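Local coordinates for protein methylmalonyl-CoA carboxyltransferase 5S subunit (Propionibacterium freudenreichii subsp. shermanii, PDB 1RQB) that transfers a carboxyl group from the biotin of the 1.3S subunit to pyruvate, giving oxaloacetate, at a cobalt-containing TIM-barrel active site, at residues L440-N444 / P461-R467; Q433-A437 / V450-A454; L200-Q204 / E235-M239; S229-V233 / L308-F314. All blocks are in the same frame, centred on the assembly; numbering follows the deposited sequence.

Interaction 1. Residues L440-N444 / P461-R467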
loop_
_atom_site.group_PDB
_atom_site.type_symbol
_atom_site.label_atom_id
_atom_site.label_comp_id
_atom_site.label_asym_id
_atom_site.label_seq_id
_atom_site.Cartn_x
_atom_site.Cartn_y
_atom_site.Cartn_z
ATOM N N LEU A 440 0.926 -40.478 25.635
ATOM C CA LEU A 440 1.517 -40.281 24.303
ATOM C C LEU A 440 3.045 -40.322 24.363
ATOM O O LEU A 440 3.669 -39.700 25.221
ATOM C CB LEU A 440 1.074 -38.933 23.724
ATOM C CG LEU A 440 -0.437 -38.725 23.592
ATOM C CD1 LEU A 440 -0.716 -37.316 23.099
ATOM C CD2 LEU A 440 -1.015 -39.754 22.626
ATOM N N LYS A 441 3.646 -41.051 23.431
ATOM C CA LYS A 441 5.112 -41.125 23.355
ATOM C C LYS A 441 5.650 -39.716 23.089
ATOM O O LYS A 441 5.147 -39.010 22.218
ATOM C CB LYS A 441 5.524 -42.059 22.212
ATOM C CG LYS A 441 7.027 -42.163 22.003
ATOM C CD LYS A 441 7.354 -43.041 20.806
ATOM C CE LYS A 441 8.857 -43.106 20.565
ATOM N NZ LYS A 441 9.194 -43.845 19.314
ATOM N N GLY A 442 6.666 -39.306 23.844
ATOM C CA GLY A 442 7.227 -37.979 23.664
ATOM C C GLY A 442 6.759 -36.950 24.685
ATOM O O GLY A 442 7.417 -35.930 24.883
ATOM N N PHE A 443 5.619 -37.206 25.325
ATOM C CA PHE A 443 5.072 -36.303 26.348
ATOM C C PHE A 443 6.160 -35.999 27.381
ATOM O O PHE A 443 6.781 -36.914 27.917
ATOM C CB PHE A 443 3.853 -36.971 27.001
ATOM C CG PHE A 443 3.264 -36.193 28.138
ATOM C CD1 PHE A 443 3.421 -36.634 29.447
ATOM C CD2 PHE A 443 2.548 -35.023 27.904
ATOM C CE1 PHE A 443 2.875 -35.923 30.513
ATOM C CE2 PHE A 443 1.997 -34.300 28.962
ATOM C CZ PHE A 443 2.160 -34.751 30.272
ATOM N N ASN A 444 6.385 -34.716 27.681
ATOM C CA ASN A 444 7.466 -34.359 28.612
ATOM C C ASN A 444 6.961 -34.080 30.030
ATOM O O ASN A 444 7.707 -33.559 30.857
ATOM C CB ASN A 444 8.283 -33.162 28.083
ATOM C CG ASN A 444 7.481 -31.872 28.002
ATOM O OD1 ASN A 444 6.444 -31.722 28.646
ATOM N ND2 ASN A 444 7.982 -30.916 27.214
ATOM N N PRO A 461 -0.168 -35.891 19.231
ATOM C CA PRO A 461 0.527 -37.184 19.137
ATOM C C PRO A 461 1.722 -37.198 18.180
ATOM O O PRO A 461 2.811 -37.650 18.535
ATOM C CB PRO A 461 -0.576 -38.138 18.679
ATOM C CG PRO A 461 -1.797 -37.555 19.328
ATOM C CD PRO A 461 -1.619 -36.069 19.053
ATOM N N VAL A 462 1.508 -36.711 16.965
ATOM C CA VAL A 462 2.574 -36.688 15.953
ATOM C C VAL A 462 3.685 -35.729 16.384
ATOM O O VAL A 462 4.870 -36.042 16.275
ATOM C CB VAL A 462 2.028 -36.245 14.582
ATOM C CG1 VAL A 462 3.180 -36.048 13.594
ATOM C CG2 VAL A 462 1.070 -37.295 14.048
ATOM N N PHE A 463 3.309 -34.565 16.892
ATOM C CA PHE A 463 4.315 -33.575 17.306
ATOM C C PHE A 463 5.212 -34.133 18.415
ATOM O O PHE A 463 6.436 -34.042 18.333
ATOM C CB PHE A 463 3.643 -32.285 17.789
ATOM C CG PHE A 463 4.603 -31.299 18.382
ATOM C CD1 PHE A 463 5.688 -30.834 17.639
ATOM C CD2 PHE A 463 4.456 -30.868 19.691
ATOM C CE1 PHE A 463 6.611 -29.957 18.199
ATOM C CE2 PHE A 463 5.380 -29.986 20.263
ATOM C CZ PHE A 463 6.455 -29.532 19.517
ATOM N N PHE A 464 4.612 -34.711 19.450
ATOM C CA PHE A 464 5.389 -35.234 20.584
ATOM C C PHE A 464 6.390 -36.293 20.119
ATOM O O PHE A 464 7.480 -36.417 20.675
ATOM C CB PHE A 464 4.460 -35.857 21.635
ATOM C CG PHE A 464 3.655 -34.855 22.427
ATOM C CD1 PHE A 464 2.578 -35.279 23.201
ATOM C CD2 PHE A 464 3.976 -33.500 22.415
ATOM C CE1 PHE A 464 1.830 -34.369 23.954
ATOM C CE2 PHE A 464 3.236 -32.581 23.164
ATOM C CZ PHE A 464 2.160 -33.018 23.935
ATOM N N GLU A 465 6.031 -37.050 19.091
ATOM C CA GLU A 465 6.915 -38.125 18.619
ATOM C C GLU A 465 8.092 -37.580 17.805
ATOM O O GLU A 465 9.161 -38.188 17.790
ATOM C CB GLU A 465 6.133 -39.112 17.754
ATOM C CG GLU A 465 6.943 -40.353 17.388
ATOM C CD GLU A 465 6.688 -40.840 15.974
ATOM O OE1 GLU A 465 5.507 -40.926 15.571
ATOM O OE2 GLU A 465 7.675 -41.148 15.269
ATOM N N HIS A 466 7.923 -36.428 17.157
ATOM C CA HIS A 466 8.973 -35.894 16.275
ATOM C C HIS A 466 9.689 -34.663 16.837
ATOM O O HIS A 466 10.707 -34.249 16.285
ATOM C CB HIS A 466 8.349 -35.514 14.933
ATOM C CG HIS A 466 7.958 -36.689 14.094
ATOM N ND1 HIS A 466 8.885 -37.535 13.524
ATOM C CD2 HIS A 466 6.743 -37.148 13.711
ATOM C CE1 HIS A 466 8.258 -38.463 12.823
ATOM N NE2 HIS A 466 6.959 -38.250 12.920
ATOM N N ARG A 467 9.171 -34.073 17.907
ATOM C CA ARG A 467 9.743 -32.842 18.473
ATOM C C ARG A 467 11.259 -32.916 18.670
ATOM O O ARG A 467 11.952 -31.917 18.484
ATOM C CB ARG A 467 9.071 -32.494 19.810
ATOM C CG ARG A 467 9.799 -31.384 20.594
ATOM C CD ARG A 467 8.982 -30.923 21.798
ATOM N NE ARG A 467 8.568 -32.033 22.652
ATOM C CZ ARG A 467 7.614 -31.941 23.571
ATOM N NH1 ARG A 467 6.985 -30.782 23.753
ATOM N NH2 ARG A 467 7.273 -33.007 24.292
HETATM O O HOH W 1 3.102 -39.155 20.689
#
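Phe464, on helix 460-466, packs against a type II beta turn that runs from Leu440 to Phe443 in the loop between helices 430-437 and 447-455 of the conserved carboxylase domain. The turn is closed by Phe443 N bonding to Leu440 O, and Gly442, with its positive phi, sits where a side chain would also collide with Phe464 O. Followed outward, Phe464 begins with CB 3.3 Å from Lys441 O. With CG anti to its own carbonyl carbon (chi1 -72°), the ring is directed toward Leu440 and Phe443. Its CD1 lies 3.9 Å from Leu440 CD1, while Leu440 CB sits at the ring edge, in plane. Further out, CE1 meets the edge of the Phe443 ring at CD2, 4.1 Å away, and Phe443 CA covers one face of Phe464; the two side chains run alongside each other in the same direction. Leu440 CD1 also touches Pro461 CG, and one water donates to both Lys441 O and Pro461 O, joining the backbones.

Arg467 bends at chi3 (52°) so that its guanidinium reaches Gly442, and its NH1 forms salt bridges with Asp449 and Asp82. The amide of Asn444, whose OD1 bonds to Thr446, lies nearly parallel to the guanidinium, 12° apart. Arg467 NH2 donates to Gly442 O at 3.0 Å, the oxygen lying in the guanidinium plane but the nitrogen standing above the carbonyl plane.

Interaction 2. Residues Q433-A437 / V450-A454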
loop_
_atom_site.group_PDB
_atom_site.type_symbol
_atom_site.label_atom_id
_atom_site.label_comp_id
_atom_site.label_asym_id
_atom_site.label_seq_id
_atom_site.Cartn_x
_atom_site.Cartn_y
_atom_site.Cartn_z
ATOM N N GLN A 433 -7.554 -34.534 30.685
ATOM C CA GLN A 433 -6.597 -34.138 29.643
ATOM C C GLN A 433 -5.195 -34.612 30.027
ATOM O O GLN A 433 -4.469 -35.163 29.201
ATOM C CB GLN A 433 -6.575 -32.612 29.473
ATOM C CG GLN A 433 -7.875 -31.980 28.970
ATOM C CD GLN A 433 -8.199 -32.356 27.540
ATOM O OE1 GLN A 433 -7.359 -32.899 26.823
ATOM N NE2 GLN A 433 -9.417 -32.055 27.110
ATOM N N SER A 434 -4.827 -34.384 31.283
ATOM C CA SER A 434 -3.502 -34.761 31.795
ATOM C C SER A 434 -3.250 -36.263 31.655
ATOM O O SER A 434 -2.163 -36.674 31.248
ATOM C CB SER A 434 -3.363 -34.380 33.268
ATOM O OG SER A 434 -3.355 -32.977 33.433
ATOM N N LYS A 435 -4.242 -37.085 31.978
ATOM C CA LYS A 435 -4.049 -38.542 31.930
ATOM C C LYS A 435 -3.867 -39.008 30.485
ATOM O O LYS A 435 -2.967 -39.792 30.190
ATOM C CB LYS A 435 -5.239 -39.268 32.557
ATOM C CG LYS A 435 -5.699 -38.644 33.857
ATOM C CD LYS A 435 -4.555 -38.367 34.822
ATOM C CE LYS A 435 -5.068 -37.596 36.034
ATOM N NZ LYS A 435 -4.018 -36.735 36.655
ATOM N N GLU A 436 -4.726 -38.530 29.591
ATOM C CA GLU A 436 -4.649 -38.909 28.173
ATOM C C GLU A 436 -3.332 -38.433 27.555
ATOM O O GLU A 436 -2.715 -39.145 26.765
ATOM C CB GLU A 436 -5.827 -38.324 27.391
ATOM C CG GLU A 436 -7.181 -38.903 27.787
ATOM C CD GLU A 436 -8.332 -38.260 27.040
ATOM O OE1 GLU A 436 -8.143 -37.890 25.862
ATOM O OE2 GLU A 436 -9.431 -38.136 27.623
ATOM N N ALA A 437 -2.897 -37.232 27.911
ATOM C CA ALA A 437 -1.650 -36.697 27.345
ATOM C C ALA A 437 -0.461 -37.548 27.798
ATOM O O ALA A 437 0.450 -37.823 27.019
ATOM C CB ALA A 437 -1.447 -35.264 27.783
ATOM N N VAL A 450 0.464 -30.702 28.328
ATOM C CA VAL A 450 -0.947 -31.079 28.498
ATOM C C VAL A 450 -1.809 -30.056 27.755
ATOM O O VAL A 450 -2.805 -30.401 27.121
ATOM C CB VAL A 450 -1.353 -31.119 30.003
ATOM C CG1 VAL A 450 -2.842 -31.431 30.145
ATOM C CG2 VAL A 450 -0.523 -32.183 30.739
ATOM N N LEU A 451 -1.409 -28.789 27.816
ATOM C CA LEU A 451 -2.148 -27.734 27.108
ATOM C C LEU A 451 -2.074 -27.994 25.602
ATOM O O LEU A 451 -3.066 -27.862 24.885
ATOM C CB LEU A 451 -1.563 -26.355 27.443
ATOM C CG LEU A 451 -1.884 -25.903 28.865
ATOM C CD1 LEU A 451 -0.997 -24.750 29.281
ATOM C CD2 LEU A 451 -3.361 -25.511 28.944
ATOM N N THR A 452 -0.900 -28.384 25.113
ATOM C CA THR A 452 -0.779 -28.650 23.674
ATOM C C THR A 452 -1.761 -29.754 23.280
ATOM O O THR A 452 -2.419 -29.678 22.243
ATOM C CB THR A 452 0.658 -29.062 23.289
ATOM O OG1 THR A 452 1.531 -27.949 23.496
ATOM C CG2 THR A 452 0.734 -29.475 21.815
ATOM N N TYR A 453 -1.871 -30.775 24.121
ATOM C CA TYR A 453 -2.786 -31.890 23.838
ATOM C C TYR A 453 -4.241 -31.423 23.923
ATOM O O TYR A 453 -5.073 -31.803 23.100
ATOM C CB TYR A 453 -2.564 -33.033 24.830
ATOM C CG TYR A 453 -3.545 -34.155 24.649
ATOM C CD1 TYR A 453 -3.465 -35.003 23.547
ATOM C CD2 TYR A 453 -4.602 -34.334 25.550
ATOM C CE1 TYR A 453 -4.422 -36.005 23.334
ATOM C CE2 TYR A 453 -5.561 -35.335 25.349
ATOM C CZ TYR A 453 -5.462 -36.161 24.239
ATOM O OH TYR A 453 -6.411 -37.133 24.023
ATOM N N ALA A 454 -4.560 -30.598 24.912
ATOM C CA ALA A 454 -5.943 -30.121 25.068
ATOM C C ALA A 454 -6.349 -29.225 23.896
ATOM O O ALA A 454 -7.493 -29.258 23.442
ATOM C CB ALA A 454 -6.080 -29.347 26.391
HETATM O O HOH W 2 -9.545 -31.134 23.740
HETATM O O HOH W 3 -7.591 -33.155 24.147
#
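Tyr453 and Glu436 meet at about a right angle, their ring and carboxylate planes 76° apart, and a short hydrogen bond joins them. Tyr453 OH donates to Glu436 OE1 at 2.6 Å; OE1 accepts through its anti lone pair, the one turned away from OE2, and itself lies at the ring edge, in plane. That second oxygen, OE2, pairs with Lys432, one turn back on the same helix, so the two oxygens of the carboxylate are held by different partners. The tyrosine gets there because CG stands anti to the backbone N, which carries the ring across to helix 430-437.

Over one face of the ring lies Ala437 N, offset toward the rim, and Ala437 CB packs 3.9 Å from Tyr453 CB. Gln433 also crosses Tyr453 at about a right angle, with amide and ring planes 56° apart. Its chain is bent at chi2, bringing OE1 to 3.4 Å from Tyr453 CD2 and CD to 3.9 Å from Ala454 CB. One water donates to both Gln433 OE1 and Tyr453 O, while Gln433 NE2 bonds to Glu429. Val450 completes the interface from the other end, its CG1 lying 3.7 Å from Ser434 OG, a hydroxyl bonded to Trp430 O.

The axes of the segments 433-437 and 450-454 approach to 9.0 Å with 96° between their directions. This is a near-perpendicular helix-helix packing within the conserved carboxylase domain, its two helices consecutive in the chain and joined by a short connection.

Interaction 3. Residues L200-Q204 / E235-M239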
loop_
_atom_site.group_PDB
_atom_site.type_symbol
_atom_site.label_atom_id
_atom_site.label_comp_id
_atom_site.label_asym_id
_atom_site.label_seq_id
_atom_site.Cartn_x
_atom_site.Cartn_y
_atom_site.Cartn_z
ATOM N N LEU A 200 -11.989 -2.934 7.340
ATOM C CA LEU A 200 -13.267 -2.285 7.012
ATOM C C LEU A 200 -13.379 -0.897 7.642
ATOM O O LEU A 200 -14.278 -0.135 7.294
ATOM C CB LEU A 200 -14.415 -3.131 7.548
ATOM C CG LEU A 200 -14.782 -4.382 6.767
ATOM C CD1 LEU A 200 -15.724 -5.236 7.608
ATOM C CD2 LEU A 200 -15.425 -3.972 5.461
ATOM N N LEU A 201 -12.480 -0.572 8.564
ATOM C CA LEU A 201 -12.569 0.711 9.281
ATOM C C LEU A 201 -12.120 1.879 8.401
ATOM O O LEU A 201 -10.940 2.022 8.082
ATOM C CB LEU A 201 -11.722 0.664 10.560
ATOM C CG LEU A 201 -11.833 1.903 11.455
ATOM C CD1 LEU A 201 -13.237 1.990 12.073
ATOM C CD2 LEU A 201 -10.788 1.802 12.572
ATOM N N LYS A 202 -13.080 2.716 8.020
ATOM C CA LYS A 202 -12.777 3.897 7.201
ATOM C C LYS A 202 -12.376 5.047 8.126
ATOM O O LYS A 202 -12.591 4.986 9.335
ATOM C CB LYS A 202 -13.979 4.279 6.326
ATOM C CG LYS A 202 -14.270 3.253 5.214
ATOM C CD LYS A 202 -15.418 3.718 4.336
ATOM C CE LYS A 202 -15.637 2.788 3.147
ATOM N NZ LYS A 202 -16.542 3.426 2.144
ATOM N N PRO A 203 -11.782 6.107 7.560
ATOM C CA PRO A 203 -11.333 7.271 8.327
ATOM C C PRO A 203 -12.336 7.967 9.249
ATOM O O PRO A 203 -12.033 8.206 10.416
ATOM C CB PRO A 203 -10.819 8.217 7.246
ATOM C CG PRO A 203 -10.291 7.277 6.215
ATOM C CD PRO A 203 -11.395 6.236 6.146
ATOM N N GLN A 204 -13.530 8.288 8.757
ATOM C CA GLN A 204 -14.472 9.022 9.617
ATOM C C GLN A 204 -14.943 8.141 10.777
ATOM O O GLN A 204 -15.039 8.602 11.913
ATOM C CB GLN A 204 -15.671 9.546 8.821
ATOM C CG GLN A 204 -16.475 10.561 9.630
ATOM C CD GLN A 204 -15.644 11.791 9.955
ATOM O OE1 GLN A 204 -15.119 12.445 9.054
ATOM N NE2 GLN A 204 -15.511 12.106 11.245
ATOM N N GLU A 235 -4.540 3.288 6.315
ATOM C CA GLU A 235 -3.468 4.135 6.861
ATOM C C GLU A 235 -4.051 5.527 7.110
ATOM O O GLU A 235 -3.653 6.243 8.029
ATOM C CB GLU A 235 -2.257 4.216 5.932
ATOM C CG GLU A 235 -1.101 4.968 6.591
ATOM C CD GLU A 235 0.208 4.799 5.849
ATOM O OE1 GLU A 235 0.716 3.664 5.786
ATOM O OE2 GLU A 235 0.729 5.800 5.327
ATOM N N VAL A 236 -5.023 5.913 6.295
ATOM C CA VAL A 236 -5.665 7.215 6.523
ATOM C C VAL A 236 -6.506 7.110 7.798
ATOM O O VAL A 236 -6.629 8.073 8.551
ATOM C CB VAL A 236 -6.548 7.604 5.342
ATOM C CG1 VAL A 236 -7.172 8.985 5.593
ATOM C CG2 VAL A 236 -5.698 7.638 4.069
ATOM N N SER A 237 -7.068 5.926 8.046
ATOM C CA SER A 237 -7.857 5.694 9.265
ATOM C C SER A 237 -6.945 5.823 10.487
ATOM O O SER A 237 -7.352 6.364 11.513
ATOM C CB SER A 237 -8.516 4.305 9.231
ATOM O OG SER A 237 -9.404 4.214 8.118
ATOM N N LEU A 238 -5.716 5.316 10.393
ATOM C CA LEU A 238 -4.762 5.445 11.506
ATOM C C LEU A 238 -4.513 6.928 11.795
ATOM O O LEU A 238 -4.470 7.346 12.952
ATOM C CB LEU A 238 -3.428 4.779 11.164
ATOM C CG LEU A 238 -3.206 3.349 11.660
ATOM C CD1 LEU A 238 -4.307 2.452 11.195
ATOM C CD2 LEU A 238 -1.852 2.846 11.179
HETATM N N MSE A 239 -4.338 7.728 10.749
HETATM C CA MSE A 239 -4.093 9.166 10.944
HETATM C C MSE A 239 -5.302 9.796 11.642
HETATM O O MSE A 239 -5.143 10.584 12.573
HETATM C CB MSE A 239 -3.857 9.873 9.604
HETATM C CG MSE A 239 -3.612 11.381 9.733
HETATM SE SE MSE A 239 -1.882 11.814 10.586
HETATM C CE MSE A 239 -2.501 12.305 12.320
#
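The backbones of Pro203 and Ser237 come within 3.9 Å, CA to CA, where the loop entering helix 203-217 meets helix 234-243. These are neighbouring outer helices of the TIM barrel, following strands 191-193 and 223-225. Lys202 holds the N-cap position and Pro203 is the first residue of its helix, so the contact lies at a helix start against the flank of the next.

Ser237 points its hydroxyl at this junction with OG anti to its own carbonyl carbon (chi1 -61°). OG donates to Leu201 O at 2.7 Å, tilted 34° from the carbonyl plane, and is also 3.5 Å from Pro203 CD. An alanine here would lack that hydroxyl, and the buried Leu201 O would probably lose the bond tying it to the neighbouring helix. Beside it the Pro203 ring crosses the Val236 side chain at a slant.

Outside the pair, Val236 packs on Met239 of the second subunit, and Lys202 NZ forms salt bridges with Glu270 and Glu273 of that subunit, placing the contact at the dimer interface. The closest apolar approach between the segments is made by Val236 CG1, anti to the backbone N, at 3.6 Å from Pro203 CG.

Interaction 4. Residues S229-V233 / L308-F314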
loop_
_atom_site.group_PDB
_atom_site.type_symbol
_atom_site.label_atom_id
_atom_site.label_comp_id
_atom_site.label_asym_id
_atom_site.label_seq_id
_atom_site.Cartn_x
_atom_site.Cartn_y
_atom_site.Cartn_z
ATOM N N SER A 229 -4.413 -3.859 6.015
ATOM C CA SER A 229 -4.383 -2.891 4.909
ATOM C C SER A 229 -5.035 -3.455 3.645
ATOM O O SER A 229 -4.862 -2.910 2.556
ATOM C CB SER A 229 -2.927 -2.538 4.598
ATOM O OG SER A 229 -2.163 -3.739 4.437
ATOM N N THR A 230 -5.804 -4.520 3.805
ATOM C CA THR A 230 -6.447 -5.256 2.705
ATOM C C THR A 230 -7.230 -4.382 1.720
ATOM O O THR A 230 -7.195 -4.633 0.516
ATOM C CB THR A 230 -7.371 -6.331 3.281
ATOM O OG1 THR A 230 -6.708 -6.950 4.395
ATOM C CG2 THR A 230 -7.683 -7.396 2.218
ATOM N N THR A 231 -7.954 -3.381 2.204
ATOM C CA THR A 231 -8.775 -2.519 1.340
ATOM C C THR A 231 -8.023 -1.252 0.925
ATOM O O THR A 231 -8.536 -0.458 0.139
ATOM C CB THR A 231 -10.014 -2.044 2.072
ATOM O OG1 THR A 231 -9.599 -1.378 3.276
ATOM C CG2 THR A 231 -10.918 -3.219 2.396
ATOM N N GLY A 232 -6.846 -1.033 1.494
ATOM C CA GLY A 232 -6.066 0.147 1.150
ATOM C C GLY A 232 -6.504 1.483 1.736
ATOM O O GLY A 232 -5.940 2.506 1.354
ATOM N N VAL A 233 -7.457 1.509 2.672
ATOM C CA VAL A 233 -7.929 2.798 3.202
ATOM C C VAL A 233 -7.488 3.033 4.650
ATOM O O VAL A 233 -7.606 4.148 5.154
ATOM C CB VAL A 233 -9.506 2.885 3.231
ATOM C CG1 VAL A 233 -10.113 2.377 1.910
ATOM C CG2 VAL A 233 -10.071 2.051 4.395
ATOM N N LEU A 308 -3.016 -7.228 -3.709
ATOM C CA LEU A 308 -2.523 -6.189 -2.794
ATOM C C LEU A 308 -3.671 -5.340 -2.245
ATOM O O LEU A 308 -3.657 -4.937 -1.084
ATOM C CB LEU A 308 -1.525 -5.263 -3.493
ATOM C CG LEU A 308 -0.062 -5.700 -3.523
ATOM C CD1 LEU A 308 0.784 -4.567 -4.091
ATOM C CD2 LEU A 308 0.403 -6.049 -2.102
ATOM N N VAL A 309 -4.659 -5.053 -3.080
ATOM C CA VAL A 309 -5.775 -4.203 -2.640
ATOM C C VAL A 309 -7.097 -4.775 -3.150
ATOM O O VAL A 309 -7.235 -5.079 -4.333
ATOM C CB VAL A 309 -5.645 -2.768 -3.210
ATOM C CG1 VAL A 309 -6.822 -1.889 -2.724
ATOM C CG2 VAL A 309 -4.328 -2.169 -2.808
ATOM N N ASP A 310 -8.065 -4.893 -2.248
ATOM C CA ASP A 310 -9.399 -5.400 -2.599
ATOM C C ASP A 310 -10.434 -4.608 -1.797
ATOM O O ASP A 310 -10.486 -4.727 -0.574
ATOM C CB ASP A 310 -9.495 -6.892 -2.258
ATOM C CG ASP A 310 -10.789 -7.524 -2.751
ATOM O OD1 ASP A 310 -11.609 -6.808 -3.379
ATOM O OD2 ASP A 310 -10.981 -8.740 -2.509
ATOM N N THR A 311 -11.247 -3.796 -2.478
ATOM C CA THR A 311 -12.261 -2.971 -1.803
ATOM C C THR A 311 -13.665 -3.540 -2.023
ATOM O O THR A 311 -14.651 -2.931 -1.612
ATOM C CB THR A 311 -12.308 -1.530 -2.368
ATOM O OG1 THR A 311 -12.592 -1.599 -3.766
ATOM C CG2 THR A 311 -10.975 -0.775 -2.148
ATOM N N SER A 312 -13.778 -4.706 -2.647
ATOM C CA SER A 312 -15.111 -5.243 -2.961
ATOM C C SER A 312 -15.925 -5.516 -1.695
ATOM O O SER A 312 -17.155 -5.473 -1.720
ATOM C CB SER A 312 -14.986 -6.517 -3.803
ATOM O OG SER A 312 -14.271 -7.518 -3.103
ATOM N N ILE A 313 -15.247 -5.766 -0.584
ATOM C CA ILE A 313 -15.935 -6.080 0.677
ATOM C C ILE A 313 -16.860 -4.938 1.109
ATOM O O ILE A 313 -17.864 -5.176 1.778
ATOM C CB ILE A 313 -14.918 -6.363 1.798
ATOM C CG1 ILE A 313 -15.652 -6.886 3.043
ATOM C CG2 ILE A 313 -14.138 -5.081 2.130
ATOM C CD1 ILE A 313 -14.727 -7.251 4.215
ATOM N N PHE A 314 -16.557 -3.698 0.725
ATOM C CA PHE A 314 -17.400 -2.567 1.141
ATOM C C PHE A 314 -18.804 -2.686 0.547
ATOM O O PHE A 314 -19.752 -2.082 1.047
ATOM C CB PHE A 314 -16.761 -1.240 0.737
ATOM C CG PHE A 314 -15.565 -0.880 1.581
ATOM C CD1 PHE A 314 -14.343 -0.567 0.991
ATOM C CD2 PHE A 314 -15.668 -0.859 2.969
ATOM C CE1 PHE A 314 -13.232 -0.230 1.774
ATOM C CE2 PHE A 314 -14.565 -0.529 3.765
ATOM C CZ PHE A 314 -13.350 -0.212 3.168
HETATM O O HOH W 4 -2.661 -2.736 0.826
#
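The Phe314 ring meets Thr231 and Val233 obliquely, neither squarely over a face nor at an edge. Its CE1 lies 3.7 Å from Thr231 CB and 4.1 Å from Val233 CG1, and Lys202 makes a cation-pi contact with the same ring. Thr231 crosses Phe314 at about a right angle. Its CG2, anti to the carbonyl carbon, is thereby directed at Ile313 CG2 (3.7 Å), while OG1 bonds to Ala199 O. A glycine in place of Thr231 would probably leave a gap beside Phe314 and Ile313 and deprive Ala199 O of its hydroxyl donor.

The backbones are joined more directly. Asp310 N donates to Thr230 O at 2.9 Å, in the carbonyl plane and nearly straight (162° at the hydrogen), and one water donates to both Ser229 O and Leu308 O. The Ser312 N to Asp310 OD1 bond makes an Asx turn, and Ser312 OG meets the same oxygen from the same face. Thr231 O accepts from Ser267 of the second subunit.

Segment 229-233 forms a type I beta turn from Ser229 to Gly232, directly after the cobalt ligand His228. Lying between strand 223-225 and helix 234-243, this is a beta-alpha loop of the TIM barrel, covered by the segment leading into helix 313-316; the Thr230 side chain is about 9 Å from the cobalt.

In the fold
Interactions 1 and 2 are adjoining parts of one helical cluster in the carboxylase domain: Phe443 packs on Ala437 and Val450, and Leu440 on Tyr453. Interaction 1 is a surface contact, aromatic and aliphatic, with an arginine bonded to a backbone carbonyl; interaction 2 is partly buried and centres on a tyrosine-carboxylate bond. On the opposite side of the chain's centre, interactions 3 and 4 likewise touch, through Lys202 and Leu200 against Phe314 and Ile313, and both reach the second subunit. Interaction 3 is buried and pairs a single serine-to-carbonyl bond with proline-valine packing, whereas the partly buried interaction 4 combines one backbone bond and a water bridge with packing on Phe314, next to the cobalt site. The two pairs remain about 29 Å or more apart between nearest atoms.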